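Local coordinates for protein putative alpha-galactosidase/melibiase (Bacteroides fragilis, PDB 4OGZ) that probably hydrolyses terminal, non-reducing alpha-D-galactose residues from alpha-D-galactosides, as a family 27 glycoside hydrolase, at residues A[126-140]-A[172-184]. Residues are numbered along the deposited sequence; the frame is centred on the assembly and turned at random.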
loop_
_atom_site.group_PDB
_atom_site.type_symbol
_atom_site.label_atom_id
_atom_site.label_comp_id
_atom_site.label_asym_id
_atom_site.label_seq_id
_atom_site.Cartn_x
_atom_site.Cartn_y
_atom_site.Cartn_z
HETATM N N MSE A 126 -8.448 -4.678 -11.954
HETATM C CA MSE A 126 -7.548 -5.302 -10.978
HETATM C C MSE A 126 -7.865 -6.766 -10.822
HETATM O O MSE A 126 -6.960 -7.593 -10.598
HETATM C CB MSE A 126 -7.671 -4.537 -9.665
HETATM C CG MSE A 126 -6.778 -3.297 -9.659
HETATM SE SE MSE A 126 -7.281 -2.029 -8.218
HETATM C CE MSE A 126 -6.771 -3.144 -6.694
ATOM N N VAL A 127 -9.141 -7.119 -10.917
ATOM C CA VAL A 127 -9.532 -8.531 -10.967
ATOM C C VAL A 127 -8.869 -9.237 -12.143
ATOM O O VAL A 127 -8.328 -10.323 -12.001
ATOM C CB VAL A 127 -11.060 -8.657 -11.063
ATOM C CG1 VAL A 127 -11.474 -10.037 -11.547
ATOM C CG2 VAL A 127 -11.670 -8.345 -9.710
ATOM N N GLU A 128 -8.891 -8.597 -13.304
ATOM C CA GLU A 128 -8.559 -9.230 -14.546
ATOM C C GLU A 128 -7.097 -9.076 -14.944
ATOM O O GLU A 128 -6.626 -9.825 -15.783
ATOM C CB GLU A 128 -9.435 -8.630 -15.672
ATOM C CG GLU A 128 -10.920 -8.992 -15.584
ATOM C CD GLU A 128 -11.818 -8.070 -16.391
ATOM O OE1 GLU A 128 -11.338 -7.469 -17.389
ATOM O OE2 GLU A 128 -13.006 -7.930 -16.014
ATOM N N ASN A 129 -6.363 -8.137 -14.344
ATOM C CA ASN A 129 -5.034 -7.811 -14.863
ATOM C C ASN A 129 -3.887 -8.350 -14.049
ATOM O O ASN A 129 -2.750 -8.049 -14.375
ATOM C CB ASN A 129 -4.867 -6.287 -15.053
ATOM C CG ASN A 129 -4.808 -5.515 -13.739
ATOM O OD1 ASN A 129 -4.635 -6.074 -12.663
ATOM N ND2 ASN A 129 -4.962 -4.204 -13.835
ATOM N N GLY A 130 -4.175 -9.123 -12.981
ATOM C CA GLY A 130 -3.121 -9.633 -12.160
ATOM C C GLY A 130 -2.932 -8.986 -10.806
ATOM O O GLY A 130 -2.416 -9.641 -9.892
HETATM N N MSE A 131 -3.360 -7.731 -10.639
HETATM C CA MSE A 131 -3.040 -6.975 -9.401
HETATM C C MSE A 131 -3.730 -7.565 -8.192
HETATM O O MSE A 131 -3.103 -7.690 -7.125
HETATM C CB MSE A 131 -3.358 -5.477 -9.516
HETATM C CG MSE A 131 -2.462 -4.838 -10.597
HETATM SE SE MSE A 131 -2.977 -2.957 -10.802
HETATM C CE MSE A 131 -2.811 -2.304 -8.950
ATOM N N ARG A 132 -5.001 -7.951 -8.322
ATOM C CA ARG A 132 -5.686 -8.575 -7.183
ATOM C C ARG A 132 -4.975 -9.835 -6.737
ATOM O O ARG A 132 -4.915 -10.163 -5.528
ATOM C CB ARG A 132 -7.146 -8.898 -7.502
ATOM C CG ARG A 132 -7.959 -9.351 -6.307
ATOM C CD ARG A 132 -9.423 -9.543 -6.605
ATOM N NE ARG A 132 -9.660 -10.716 -7.443
ATOM C CZ ARG A 132 -10.764 -11.450 -7.440
ATOM N NH1 ARG A 132 -11.785 -11.160 -6.650
ATOM N NH2 ARG A 132 -10.851 -12.467 -8.256
ATOM N N ASP A 133 -4.425 -10.562 -7.692
ATOM C CA ASP A 133 -3.744 -11.825 -7.330
ATOM C C ASP A 133 -2.319 -11.653 -6.807
ATOM O O ASP A 133 -1.699 -12.628 -6.362
ATOM C CB ASP A 133 -3.828 -12.792 -8.519
ATOM C CG ASP A 133 -5.227 -13.307 -8.696
ATOM O OD1 ASP A 133 -5.709 -13.943 -7.734
ATOM O OD2 ASP A 133 -5.878 -13.041 -9.748
ATOM N N LEU A 134 -1.841 -10.406 -6.801
ATOM C CA LEU A 134 -0.608 -10.025 -6.124
ATOM C C LEU A 134 -0.826 -9.218 -4.873
ATOM O O LEU A 134 0.138 -8.781 -4.214
ATOM C CB LEU A 134 0.289 -9.249 -7.104
ATOM C CG LEU A 134 0.744 -10.115 -8.273
ATOM C CD1 LEU A 134 1.698 -9.330 -9.153
ATOM C CD2 LEU A 134 1.437 -11.399 -7.827
ATOM N N GLY A 135 -2.072 -9.079 -4.453
ATOM C CA GLY A 135 -2.356 -8.556 -3.123
ATOM C C GLY A 135 -2.824 -7.146 -3.078
ATOM O O GLY A 135 -3.106 -6.622 -1.998
ATOM N N TYR A 136 -2.954 -6.515 -4.258
ATOM C CA TYR A 136 -3.529 -5.206 -4.309
ATOM C C TYR A 136 -5.007 -5.349 -3.945
ATOM O O TYR A 136 -5.773 -6.094 -4.613
ATOM C CB TYR A 136 -3.364 -4.595 -5.709
ATOM C CG TYR A 136 -1.936 -4.274 -6.124
ATOM C CD1 TYR A 136 -1.346 -3.067 -5.786
ATOM C CD2 TYR A 136 -1.177 -5.190 -6.831
ATOM C CE1 TYR A 136 -0.048 -2.768 -6.153
ATOM C CE2 TYR A 136 0.120 -4.908 -7.224
ATOM C CZ TYR A 136 0.683 -3.687 -6.893
ATOM O OH TYR A 136 1.964 -3.384 -7.357
ATOM N N ALA A 137 -5.424 -4.638 -2.903
ATOM C CA ALA A 137 -6.782 -4.785 -2.412
ATOM C C ALA A 137 -7.534 -3.489 -2.136
ATOM O O ALA A 137 -8.761 -3.486 -2.158
ATOM C CB ALA A 137 -6.729 -5.623 -1.093
ATOM N N TYR A 138 -6.836 -2.455 -1.668
ATOM C CA TYR A 138 -7.493 -1.207 -1.253
ATOM C C TYR A 138 -7.762 -0.376 -2.482
ATOM O O TYR A 138 -6.854 -0.101 -3.259
ATOM C CB TYR A 138 -6.673 -0.388 -0.228
ATOM C CG TYR A 138 -6.709 -1.004 1.158
ATOM C CD1 TYR A 138 -5.841 -2.049 1.500
ATOM C CD2 TYR A 138 -7.634 -0.609 2.081
ATOM C CE1 TYR A 138 -5.916 -2.666 2.730
ATOM C CE2 TYR A 138 -7.730 -1.234 3.299
ATOM C CZ TYR A 138 -6.864 -2.257 3.632
ATOM O OH TYR A 138 -6.957 -2.838 4.904
ATOM N N ILE A 139 -9.016 0.035 -2.661
ATOM C CA ILE A 139 -9.368 0.966 -3.748
ATOM C C ILE A 139 -9.881 2.239 -3.085
ATOM O O ILE A 139 -10.983 2.281 -2.510
ATOM C CB ILE A 139 -10.381 0.347 -4.701
ATOM C CG1 ILE A 139 -9.710 -0.828 -5.424
ATOM C CG2 ILE A 139 -10.925 1.368 -5.707
ATOM C CD1 ILE A 139 -10.666 -1.662 -6.280
ATOM N N ASN A 140 -9.044 3.270 -3.133
ATOM C CA ASN A 140 -9.233 4.441 -2.308
ATOM C C ASN A 140 -9.727 5.658 -3.097
ATOM O O ASN A 140 -9.097 6.093 -4.059
ATOM C CB ASN A 140 -7.925 4.776 -1.615
ATOM C CG ASN A 140 -7.499 3.690 -0.634
ATOM O OD1 ASN A 140 -8.247 2.773 -0.347
ATOM N ND2 ASN A 140 -6.305 3.817 -0.101
ATOM N N ASP A 172 -20.092 -2.052 -1.765
ATOM C CA ASP A 172 -20.682 -3.375 -1.925
ATOM C C ASP A 172 -20.029 -4.087 -3.102
ATOM O O ASP A 172 -19.669 -5.287 -3.035
ATOM C CB ASP A 172 -22.187 -3.270 -2.114
ATOM C CG ASP A 172 -22.940 -2.991 -0.790
ATOM O OD1 ASP A 172 -22.306 -2.980 0.294
ATOM O OD2 ASP A 172 -24.170 -2.753 -0.836
ATOM N N TYR A 173 -19.862 -3.342 -4.207
ATOM C CA TYR A 173 -19.314 -3.912 -5.400
ATOM C C TYR A 173 -17.884 -4.372 -5.192
ATOM O O TYR A 173 -17.483 -5.431 -5.697
ATOM C CB TYR A 173 -19.380 -2.865 -6.543
ATOM C CG TYR A 173 -19.014 -3.389 -7.850
ATOM C CD1 TYR A 173 -17.671 -3.500 -8.226
ATOM C CD2 TYR A 173 -20.001 -3.728 -8.785
ATOM C CE1 TYR A 173 -17.344 -3.931 -9.516
ATOM C CE2 TYR A 173 -19.673 -4.207 -10.030
ATOM C CZ TYR A 173 -18.348 -4.289 -10.390
ATOM O OH TYR A 173 -18.037 -4.793 -11.617
ATOM N N LEU A 174 -17.120 -3.562 -4.444
ATOM C CA LEU A 174 -15.744 -3.800 -4.196
ATOM C C LEU A 174 -15.631 -5.042 -3.276
ATOM O O LEU A 174 -14.842 -5.963 -3.544
ATOM C CB LEU A 174 -15.093 -2.584 -3.542
ATOM C CG LEU A 174 -14.339 -1.601 -4.449
ATOM C CD1 LEU A 174 -15.095 -1.311 -5.738
ATOM C CD2 LEU A 174 -14.057 -0.304 -3.734
ATOM N N HIS A 175 -16.429 -5.070 -2.216
ATOM C CA HIS A 175 -16.383 -6.215 -1.254
ATOM C C HIS A 175 -16.765 -7.537 -1.903
ATOM O O HIS A 175 -16.194 -8.580 -1.579
ATOM C CB HIS A 175 -17.306 -5.946 -0.082
ATOM C CG HIS A 175 -16.895 -4.801 0.763
ATOM N ND1 HIS A 175 -17.791 -4.086 1.535
ATOM C CD2 HIS A 175 -15.698 -4.227 0.958
ATOM C CE1 HIS A 175 -17.155 -3.112 2.158
ATOM N NE2 HIS A 175 -15.891 -3.170 1.809
ATOM N N GLU A 176 -17.698 -7.511 -2.861
ATOM C CA GLU A 176 -18.053 -8.706 -3.629
ATOM C C GLU A 176 -16.797 -9.389 -4.226
ATOM O O GLU A 176 -16.739 -10.606 -4.379
ATOM C CB GLU A 176 -18.993 -8.328 -4.748
ATOM C CG GLU A 176 -20.132 -9.283 -4.968
ATOM C CD GLU A 176 -20.938 -8.940 -6.217
ATOM O OE1 GLU A 176 -21.077 -7.732 -6.550
ATOM O OE2 GLU A 176 -21.419 -9.894 -6.872
ATOM N N ARG A 177 -15.794 -8.583 -4.539
ATOM C CA ARG A 177 -14.565 -9.057 -5.158
ATOM C C ARG A 177 -13.336 -9.084 -4.240
ATOM O O ARG A 177 -12.228 -9.319 -4.704
ATOM C CB ARG A 177 -14.274 -8.151 -6.371
ATOM C CG ARG A 177 -15.321 -8.273 -7.440
ATOM C CD ARG A 177 -15.495 -7.010 -8.288
ATOM N NE ARG A 177 -16.484 -7.281 -9.335
ATOM C CZ ARG A 177 -17.792 -7.256 -9.149
ATOM N NH1 ARG A 177 -18.310 -6.932 -7.977
ATOM N NH2 ARG A 177 -18.605 -7.600 -10.133
ATOM N N GLY A 178 -13.528 -8.834 -2.951
ATOM C CA GLY A 178 -12.466 -8.963 -1.975
ATOM C C GLY A 178 -11.683 -7.673 -1.796
ATOM O O GLY A 178 -10.675 -7.665 -1.125
ATOM N N PHE A 179 -12.162 -6.583 -2.388
ATOM C CA PHE A 179 -11.503 -5.275 -2.315
ATOM C C PHE A 179 -11.993 -4.504 -1.107
ATOM O O PHE A 179 -13.075 -4.752 -0.614
ATOM C CB PHE A 179 -11.755 -4.406 -3.582
ATOM C CG PHE A 179 -11.126 -4.941 -4.845
ATOM C CD1 PHE A 179 -9.759 -5.085 -4.949
ATOM C CD2 PHE A 179 -11.898 -5.248 -5.956
ATOM C CE1 PHE A 179 -9.175 -5.561 -6.099
ATOM C CE2 PHE A 179 -11.330 -5.689 -7.129
ATOM C CZ PHE A 179 -9.973 -5.885 -7.195
ATOM N N LYS A 180 -11.159 -3.560 -0.669
ATOM C CA LYS A 180 -11.456 -2.667 0.420
ATOM C C LYS A 180 -11.675 -1.286 -0.139
ATOM O O LYS A 180 -11.047 -0.906 -1.152
ATOM C CB LYS A 180 -10.308 -2.622 1.413
ATOM C CG LYS A 180 -9.934 -3.973 2.044
ATOM C CD LYS A 180 -11.048 -4.519 2.909
ATOM C CE LYS A 180 -10.858 -5.997 3.231
ATOM N NZ LYS A 180 -9.569 -6.258 3.917
ATOM N N LEU A 181 -12.611 -0.560 0.481
ATOM C CA LEU A 181 -12.937 0.818 0.040
ATOM C C LEU A 181 -12.291 1.835 0.967
ATOM O O LEU A 181 -12.455 1.773 2.198
ATOM C CB LEU A 181 -14.436 1.041 -0.001
ATOM C CG LEU A 181 -14.844 2.496 -0.314
ATOM C CD1 LEU A 181 -14.405 2.859 -1.721
ATOM C CD2 LEU A 181 -16.328 2.732 -0.159
ATOM N N GLY A 182 -11.510 2.727 0.390
ATOM C CA GLY A 182 -10.967 3.882 1.081
ATOM C C GLY A 182 -11.735 5.160 0.729
ATOM O O GLY A 182 -12.254 5.289 -0.379
ATOM N N ILE A 183 -11.810 6.083 1.681
ATOM C CA ILE A 183 -12.434 7.385 1.456
ATOM C C ILE A 183 -11.552 8.452 2.064
ATOM O O ILE A 183 -10.516 8.137 2.601
ATOM C CB ILE A 183 -13.906 7.404 1.976
ATOM C CG1 ILE A 183 -14.691 8.554 1.333
ATOM C CG2 ILE A 183 -13.999 7.490 3.490
ATOM C CD1 ILE A 183 -16.176 8.291 1.272
ATOM N N TYR A 184 -11.942 9.711 1.959
ATOM C CA TYR A 184 -11.092 10.825 2.296
ATOM C C TYR A 184 -11.869 11.935 2.968
ATOM O O TYR A 184 -13.000 12.245 2.610
ATOM C CB TYR A 184 -10.437 11.324 1.025
ATOM C CG TYR A 184 -9.758 12.676 1.117
ATOM C CD1 TYR A 184 -10.497 13.838 1.058
ATOM C CD2 TYR A 184 -8.378 12.772 1.258
ATOM C CE1 TYR A 184 -9.889 15.083 1.111
ATOM C CE2 TYR A 184 -7.754 13.999 1.343
ATOM C CZ TYR A 184 -8.513 15.166 1.230
ATOM O OH TYR A 184 -7.933 16.402 1.301
#
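The Phe179 ring takes Ile139 CD1 on one face, where the methyl makes a CH-pi contact 3.8 Å from the ring centroid. Arg177 O lies over the opposite face, toward the rim. Tyr136 O and Ala137 O sit at the edge. Phe179 CG is anti to its own carbonyl carbon (chi1 -67°), which turns the ring to the 126-140 side. There selenomethionine Met126 makes an oblique Met-aromatic contact, its SE 5.2 Å from the centroid of the Phe179 ring, with CE 3.5 Å from Phe179 CE1. Val127 CG2 and Arg132 CD also approach obliquely, and Ala123 of helix 116-128 adds to this packing.

The Arg132 guanidinium has Val127 CG2 over one face and Arg177 O at its edge. Its NH1 donates to Arg177 O at 2.7 Å, with the oxygen in the guanidinium plane. The bend at chi3 (71°) brings NH1 to this carbonyl, just before Gly178, which closes helix 166-176 in a Schellman motif.

On the face of the sheet turned away from Ile139, the one that carries Tyr138, Lys180 and Asn140, Lys180 CB lies over the Tyr138 ring in a CH-pi contact, 3.4 Å from Tyr138 CD2. Asn140 OD1 rests 3.3 Å from Gly182 CA.

Three backbone hydrogen bonds pair the parallel strands: Lys180 N to Ala137 O, Ile139 N to Lys180 O and Gly182 N to Ile139 O. Strands 138-140 and 180-186 are neighbours linked through helix 166-176, a right-handed beta-alpha-beta crossover of the TIM barrel.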